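Local coordinates for CCMAN5 (PDB 2XSG), which hydrolyses alpha-mannosidic linkages as a family 92 glycoside hydrolase, and probably helps expose mannose-6-phosphate on glycans of yeast-produced lysosomal enzymes, at residues G76-V81 with A198-Y203; L36-P41 with N66-G71. One frame throughout, in Å; residues are numbered along the deposited sequence.

Contact 1: G76-V81 with A198-Y203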
ATOM      1  N   GLY A  76       0.956 -10.639   8.682  1.00  4.05           N
ATOM      2  CA  GLY A  76       2.051 -11.567   8.341  1.00  3.47           C
ATOM      3  C   GLY A  76       3.067 -11.676   9.470  1.00  3.26           C
ATOM      4  O   GLY A  76       2.685 -11.786  10.642  1.00  2.92           O
ATOM      5  N   GLY A  77       4.356 -11.630   9.120  1.00  2.83           N
ATOM      6  CA  GLY A  77       5.440 -11.809  10.109  1.00  2.77           C
ATOM      7  C   GLY A  77       5.693 -13.281  10.441  1.00  3.06           C
ATOM      8  O   GLY A  77       6.271 -13.591  11.483  1.00  3.23           O
ATOM      9  N   ASP A  78       5.263 -14.177   9.548  1.00  2.87           N
ATOM     10  CA  ASP A  78       5.410 -15.629   9.718  1.00  3.19           C
ATOM     11  C   ASP A  78       6.819 -16.120   9.412  1.00  3.55           C
ATOM     12  O   ASP A  78       7.517 -15.539   8.576  1.00  3.97           O
ATOM     13  CB  ASP A  78       4.472 -16.400   8.771  1.00  2.38           C
ATOM     14  CG  ASP A  78       2.995 -16.127   9.039  1.00  2.92           C
ATOM     15  OD1 ASP A  78       2.327 -15.496   8.175  1.00  2.16           O
ATOM     16  OD2 ASP A  78       2.517 -16.547  10.108  1.00  2.86           O
ATOM     17  N   LEU A  79       7.188 -17.219  10.075  1.00  3.12           N
ATOM     18  CA  LEU A  79       8.374 -18.004   9.770  1.00  3.46           C
ATOM     19  C   LEU A  79       9.645 -17.232  10.142  1.00  3.23           C
ATOM     20  O   LEU A  79      10.324 -16.686   9.271  1.00  3.16           O
ATOM     21  CB  LEU A  79       8.390 -18.427   8.302  1.00  4.01           C
ATOM     22  CG  LEU A  79       8.997 -19.786   7.922  1.00  5.87           C
ATOM     23  CD1 LEU A  79       8.439 -20.256   6.574  1.00  5.43           C
ATOM     24  CD2 LEU A  79      10.527 -19.732   7.881  1.00  7.17           C
ATOM     25  N   LEU A  80       9.943 -17.204  11.437  1.00  2.57           N
ATOM     26  CA  LEU A  80      11.085 -16.463  11.940  1.00  3.19           C
ATOM     27  C   LEU A  80      12.310 -17.355  11.954  1.00  3.30           C
ATOM     28  O   LEU A  80      12.315 -18.410  12.596  1.00  4.14           O
ATOM     29  CB  LEU A  80      10.794 -15.868  13.331  1.00  3.27           C
ATOM     30  CG  LEU A  80      11.921 -15.083  14.032  1.00  3.65           C
ATOM     31  CD1 LEU A  80      12.172 -13.745  13.345  1.00  3.01           C
ATOM     32  CD2 LEU A  80      11.583 -14.871  15.515  1.00  2.00           C
ATOM     33  N   VAL A  81      13.337 -16.936  11.223  1.00  3.12           N
ATOM     34  CA  VAL A  81      14.626 -17.636  11.197  1.00  2.38           C
ATOM     35  C   VAL A  81      15.683 -16.832  11.968  1.00  2.49           C
ATOM     36  O   VAL A  81      15.992 -15.705  11.603  1.00  2.00           O
ATOM     37  CB  VAL A  81      15.097 -17.885   9.745  1.00  2.67           C
ATOM     38  CG1 VAL A  81      16.555 -18.435   9.705  1.00  2.00           C
ATOM     39  CG2 VAL A  81      14.100 -18.813   8.980  1.00  2.00           C
ATOM     40  N   ALA A 198      -9.661 -11.359   8.338  1.00  3.62           N
ATOM     41  CA  ALA A 198      -9.596 -12.705   7.777  1.00  3.45           C
ATOM     42  C   ALA A 198      -8.373 -13.462   8.200  1.00  3.51           C
ATOM     43  O   ALA A 198      -7.305 -12.880   8.394  1.00  3.29           O
ATOM     44  CB  ALA A 198      -9.629 -12.631   6.254  1.00  3.22           C
ATOM     45  N   ALA A 199      -8.533 -14.771   8.329  1.00  3.00           N
ATOM     46  CA  ALA A 199      -7.401 -15.669   8.431  1.00  3.47           C
ATOM     47  C   ALA A 199      -6.873 -15.925   7.019  1.00  3.30           C
ATOM     48  O   ALA A 199      -7.587 -15.681   6.023  1.00  4.13           O
ATOM     49  CB  ALA A 199      -7.815 -16.978   9.094  1.00  3.61           C
ATOM     50  N   TYR A 200      -5.633 -16.418   6.945  1.00  2.64           N
ATOM     51  CA  TYR A 200      -4.965 -16.791   5.695  1.00  2.36           C
ATOM     52  C   TYR A 200      -4.040 -17.988   5.978  1.00  2.47           C
ATOM     53  O   TYR A 200      -3.544 -18.146   7.083  1.00  2.23           O
ATOM     54  CB  TYR A 200      -4.138 -15.619   5.142  1.00  2.78           C
ATOM     55  CG  TYR A 200      -2.981 -15.247   6.051  1.00  2.79           C
ATOM     56  CD1 TYR A 200      -3.123 -14.277   7.041  1.00  2.95           C
ATOM     57  CD2 TYR A 200      -1.744 -15.887   5.926  1.00  2.71           C
ATOM     58  CE1 TYR A 200      -2.057 -13.958   7.886  1.00  2.51           C
ATOM     59  CE2 TYR A 200      -0.686 -15.585   6.778  1.00  2.11           C
ATOM     60  CZ  TYR A 200      -0.851 -14.625   7.749  1.00  2.00           C
ATOM     61  OH  TYR A 200       0.206 -14.338   8.575  1.00  3.52           O
ATOM     62  N   THR A 201      -3.820 -18.826   4.975  1.00  2.78           N
ATOM     63  CA  THR A 201      -2.858 -19.915   5.099  1.00  2.69           C
ATOM     64  C   THR A 201      -1.828 -19.874   3.968  1.00  2.22           C
ATOM     65  O   THR A 201      -2.181 -19.668   2.800  1.00  2.32           O
ATOM     66  CB  THR A 201      -3.580 -21.265   5.098  1.00  2.83           C
ATOM     67  OG1 THR A 201      -4.461 -21.309   6.230  1.00  2.74           O
ATOM     68  CG2 THR A 201      -2.580 -22.440   5.171  1.00  2.00           C
ATOM     69  N   LEU A 202      -0.567 -20.078   4.332  1.00  2.19           N
ATOM     70  CA  LEU A 202       0.530 -20.238   3.367  1.00  2.11           C
ATOM     71  C   LEU A 202       1.310 -21.508   3.657  1.00  2.30           C
ATOM     72  O   LEU A 202       1.530 -21.860   4.827  1.00  2.20           O
ATOM     73  CB  LEU A 202       1.472 -19.034   3.417  1.00  2.74           C
ATOM     74  CG  LEU A 202       0.971 -17.741   2.762  1.00  2.00           C
ATOM     75  CD1 LEU A 202       1.940 -16.632   3.098  1.00  2.41           C
ATOM     76  CD2 LEU A 202       0.844 -17.904   1.219  1.00  3.37           C
ATOM     77  N   TYR A 203       1.703 -22.213   2.596  1.00  2.41           N
ATOM     78  CA  TYR A 203       2.552 -23.399   2.717  1.00  2.45           C
ATOM     79  C   TYR A 203       3.998 -23.010   2.468  1.00  2.79           C
ATOM     80  O   TYR A 203       4.276 -22.045   1.743  1.00  2.94           O
ATOM     81  CB  TYR A 203       2.088 -24.518   1.764  1.00  2.40           C
ATOM     82  CG  TYR A 203       0.660 -24.908   2.030  1.00  2.00           C
ATOM     83  CD1 TYR A 203      -0.386 -24.258   1.381  1.00  3.38           C
ATOM     84  CD2 TYR A 203       0.346 -25.884   2.972  1.00  2.98           C
ATOM     85  CE1 TYR A 203      -1.707 -24.577   1.626  1.00  2.00           C
ATOM     86  CE2 TYR A 203      -1.005 -26.214   3.250  1.00  3.00           C
ATOM     87  CZ  TYR A 203      -2.016 -25.555   2.563  1.00  3.87           C
ATOM     88  OH  TYR A 203      -3.342 -25.870   2.794  1.00  2.19           O
TER

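Contact 2: L36-P41 with N66-G71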
ATOM      1  N   LEU A  36       5.664 -12.088  -2.878  1.00  3.60           N
ATOM      2  CA  LEU A  36       5.019 -12.755  -1.767  1.00  3.34           C
ATOM      3  C   LEU A  36       5.991 -12.925  -0.600  1.00  3.23           C
ATOM      4  O   LEU A  36       5.640 -12.656   0.555  1.00  2.85           O
ATOM      5  CB  LEU A  36       4.498 -14.112  -2.233  1.00  3.58           C
ATOM      6  CG  LEU A  36       3.929 -15.092  -1.214  1.00  4.60           C
ATOM      7  CD1 LEU A  36       2.633 -14.572  -0.651  1.00  5.49           C
ATOM      8  CD2 LEU A  36       3.710 -16.453  -1.902  1.00  4.41           C
ATOM      9  N   ALA A  37       7.206 -13.371  -0.909  1.00  3.80           N
ATOM     10  CA  ALA A  37       8.292 -13.480   0.063  1.00  3.52           C
ATOM     11  C   ALA A  37       8.829 -12.116   0.419  1.00  3.81           C
ATOM     12  O   ALA A  37       9.216 -11.334  -0.458  1.00  4.19           O
ATOM     13  CB  ALA A  37       9.396 -14.355  -0.472  1.00  4.22           C
ATOM     14  N   LYS A  38       8.833 -11.828   1.718  1.00  3.21           N
ATOM     15  CA  LYS A  38       9.248 -10.528   2.237  1.00  3.01           C
ATOM     16  C   LYS A  38      10.132 -10.834   3.420  1.00  2.98           C
ATOM     17  O   LYS A  38       9.625 -11.140   4.505  1.00  2.39           O
ATOM     18  CB  LYS A  38       8.031  -9.698   2.681  1.00  3.13           C
ATOM     19  CG  LYS A  38       7.125  -9.232   1.516  1.00  4.84           C
ATOM     20  CD  LYS A  38       5.930  -8.425   2.016  1.00  6.24           C
ATOM     21  CE  LYS A  38       5.760  -7.144   1.221  1.00  9.18           C
ATOM     22  NZ  LYS A  38       5.197  -7.326  -0.114  1.00 14.41           N
ATOM     23  N   VAL A  39      11.450 -10.777   3.206  1.00  2.18           N
ATOM     24  CA  VAL A  39      12.397 -11.285   4.192  1.00  2.00           C
ATOM     25  C   VAL A  39      12.811 -10.091   5.052  1.00  2.01           C
ATOM     26  O   VAL A  39      13.721  -9.331   4.697  1.00  2.00           O
ATOM     27  CB  VAL A  39      13.606 -11.969   3.547  1.00  2.00           C
ATOM     28  CG1 VAL A  39      14.322 -12.846   4.561  1.00  3.22           C
ATOM     29  CG2 VAL A  39      13.184 -12.793   2.335  1.00  2.11           C
ATOM     30  N   ASN A  40      12.093  -9.930   6.159  1.00  2.00           N
ATOM     31  CA  ASN A  40      12.186  -8.731   7.001  1.00  2.24           C
ATOM     32  C   ASN A  40      12.936  -9.026   8.278  1.00  2.59           C
ATOM     33  O   ASN A  40      12.533  -9.925   9.027  1.00  2.00           O
ATOM     34  CB  ASN A  40      10.789  -8.219   7.362  1.00  2.18           C
ATOM     35  CG  ASN A  40      10.787  -6.755   7.806  1.00  3.70           C
ATOM     36  OD1 ASN A  40      10.064  -6.383   8.734  1.00  5.52           O
ATOM     37  ND2 ASN A  40      11.605  -5.924   7.156  1.00  2.39           N
ATOM     38  N   PRO A  41      14.019  -8.260   8.547  1.00  2.99           N
ATOM     39  CA  PRO A  41      14.637  -8.360   9.855  1.00  3.24           C
ATOM     40  C   PRO A  41      13.599  -8.024  10.920  1.00  3.59           C
ATOM     41  O   PRO A  41      12.692  -7.245  10.640  1.00  3.62           O
ATOM     42  CB  PRO A  41      15.721  -7.258   9.813  1.00  4.04           C
ATOM     43  CG  PRO A  41      15.264  -6.303   8.713  1.00  3.61           C
ATOM     44  CD  PRO A  41      14.664  -7.227   7.710  1.00  3.10           C
ATOM     45  N   ASN A  66       4.608 -10.677   5.087  1.00  2.45           N
ATOM     46  CA  ASN A  66       4.338  -9.354   5.608  1.00  2.86           C
ATOM     47  C   ASN A  66       3.315  -8.572   4.800  1.00  3.05           C
ATOM     48  O   ASN A  66       2.861  -9.033   3.741  1.00  2.77           O
ATOM     49  CB  ASN A  66       5.648  -8.567   5.692  1.00  2.85           C
ATOM     50  CG  ASN A  66       5.828  -7.912   7.039  1.00  2.31           C
ATOM     51  OD1 ASN A  66       4.916  -7.241   7.540  1.00  2.00           O
ATOM     52  ND2 ASN A  66       7.002  -8.110   7.645  1.00  2.00           N
ATOM     53  N   LEU A  67       2.976  -7.393   5.325  1.00  3.19           N
ATOM     54  CA  LEU A  67       2.085  -6.438   4.678  1.00  3.42           C
ATOM     55  C   LEU A  67       2.697  -5.053   4.806  1.00  3.40           C
ATOM     56  O   LEU A  67       3.137  -4.659   5.887  1.00  4.34           O
ATOM     57  CB  LEU A  67       0.713  -6.430   5.361  1.00  2.94           C
ATOM     58  CG  LEU A  67      -0.144  -7.686   5.271  1.00  3.22           C
ATOM     59  CD1 LEU A  67      -1.452  -7.493   6.038  1.00  2.82           C
ATOM     60  CD2 LEU A  67      -0.403  -8.057   3.813  1.00  3.25           C
ATOM     61  N   ASP A  68       2.690  -4.293   3.721  1.00  2.94           N
ATOM     62  CA  ASP A  68       3.358  -2.990   3.738  1.00  2.88           C
ATOM     63  C   ASP A  68       2.447  -1.890   4.219  1.00  2.92           C
ATOM     64  O   ASP A  68       1.346  -1.714   3.695  1.00  2.94           O
ATOM     65  CB  ASP A  68       3.895  -2.636   2.358  1.00  2.03           C
ATOM     66  CG  ASP A  68       4.757  -3.725   1.787  1.00  2.86           C
ATOM     67  OD1 ASP A  68       4.180  -4.775   1.438  1.00  5.76           O
ATOM     68  OD2 ASP A  68       5.995  -3.543   1.683  1.00  2.15           O
ATOM     69  N   GLY A  69       2.906  -1.171   5.235  1.00  3.13           N
ATOM     70  CA  GLY A  69       2.268   0.058   5.675  1.00  3.16           C
ATOM     71  C   GLY A  69       0.898  -0.056   6.297  1.00  3.37           C
ATOM     72  O   GLY A  69       0.147   0.916   6.305  1.00  3.76           O
ATOM     73  N   VAL A  70       0.559  -1.222   6.839  1.00  2.82           N
ATOM     74  CA  VAL A  70      -0.771  -1.411   7.431  1.00  2.95           C
ATOM     75  C   VAL A  70      -0.775  -1.030   8.918  1.00  3.15           C
ATOM     76  O   VAL A  70       0.292  -0.845   9.512  1.00  3.06           O
ATOM     77  CB  VAL A  70      -1.315  -2.831   7.202  1.00  2.55           C
ATOM     78  CG1 VAL A  70      -1.412  -3.109   5.702  1.00  2.08           C
ATOM     79  CG2 VAL A  70      -0.443  -3.866   7.885  1.00  2.01           C
ATOM     80  N   GLY A  71      -1.969  -0.911   9.500  1.00  3.52           N
ATOM     81  CA  GLY A  71      -2.129  -0.473  10.897  1.00  4.24           C
ATOM     82  C   GLY A  71      -2.234  -1.655  11.856  1.00  4.86           C
ATOM     83  O   GLY A  71      -1.677  -2.726  11.579  1.00  4.83           O
TER
HETATM   84  O   HOH W   1       3.920 -11.757   2.438  1.00  2.32           O
HETATM   85  O   HOH W   2       8.439 -10.500   6.805  1.00 10.13           O

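Contact 1: G76-V81 with A198-Y203
Tyr200 reaches from its strand to the turn at Gly76-Asp78, and its phenol OH gives a hydrogen bond to Asp78 OD1, whose modelled length of 2.4 Å is doubtfully short. The two side chains come from opposite directions: OD1 arrives at the ring edge and in the ring plane, while the carboxylate is rotated 67° out of that plane. With chi1 at 65°, CG sits between the backbone N and the carbonyl carbon, which sends the ring across the gap. Beside the same hydroxyl, Gly76 CA packs 3.3 Å from Tyr200 OH. Residues 198-203 begin strand 198-208 of the large antiparallel sheet in the beta-rich N-terminal domain of family 92, and the tyrosine links this sheet to the turn leading into edge strand 80-84 of a second. Asn166 ND2 binds both Tyr200 OH and Asp78 OD2; Thr65 OG1 binds OD1, and Arg170 completes the cluster with a salt bridge to OD2, probably favouring a charged carboxylate in this buried place. Thr201 next turns its CB away and its OG1 pairs with Thr192 OG1 on strand 185-195. Leu202 again points its CB toward the turn and packs on Thr65.

Contact 2: L36-P41 with N66-G71
The amide of Asn66 stands nearly upright against that of Asn40, their planes 79° apart, with Asn66 ND2 3.8 Å from Asn40 CB. At its oxygen end the Asn66 amide takes the N-H of the next residue: Leu67 N lies in the carbonyl plane of Asn66 OD1, 2.9 Å away, but well to the side, with a C=O...N angle of 99°. This bond and those of ND2, to Thr50 O and to a water, fix the rotation of the amide. The contact belongs to the N-terminal domain of family 92, where 36-41 leads into strand 40-44, while residues 66-71 are part of the long loop following strand 58-63, the antiparallel neighbour of 40-44. Two waters link the segments, one between backbone atoms and one from backbone to side chain. The first spans Leu36 O and Asn66 N, donating to the former and accepting from the latter; the other, 2.7 Å from Lys38 O, is the partner of Asn66 ND2. The Lys38 chain crosses Asn66 at about a right angle, its CD 3.7 Å from Asn66 CB. It then bends at chi3 (132°) and chi4, bringing the ammonium beside Asp68. Further along the loop, Gly71 N is hydrogen-bonded to a molecule probably from the crystallisation liquor, and the Asp68 side chain is about 13 Å from the calcium ion, consistent with a loop that approaches the sugar-binding cleft. Lys38 NZ also makes a weak bond to Gly35 O, and Asp68 OD2 a weak one to Gln31 NE2. The salt bridge itself runs from Lys38 NZ to Asp68 OD1 at 3.2 Å, a length made less certain by crowding around OD1.

Contact 2 closes before contact 1 opens along the chain, yet their centres are only about 11 Å apart, both within the N-terminal family 92 domain. Segments 66-71 and 76-81 belong to the same connection between strands 58-63 and 80-84, so this single long loop meets strand 198-208 at one end and the approach to strand 40-44 at the other. His64 ties the two together, its backbone bonding to Lys38 of contact 2 and to Asp78 of contact 1. Leu36 and Leu202 pack directly, with Leu202 CD2 4.2 Å from Leu36 CD1. The loop thus lies against both elements before entering strand 80-84, its 66-71 portion being the one nearer the calcium ion.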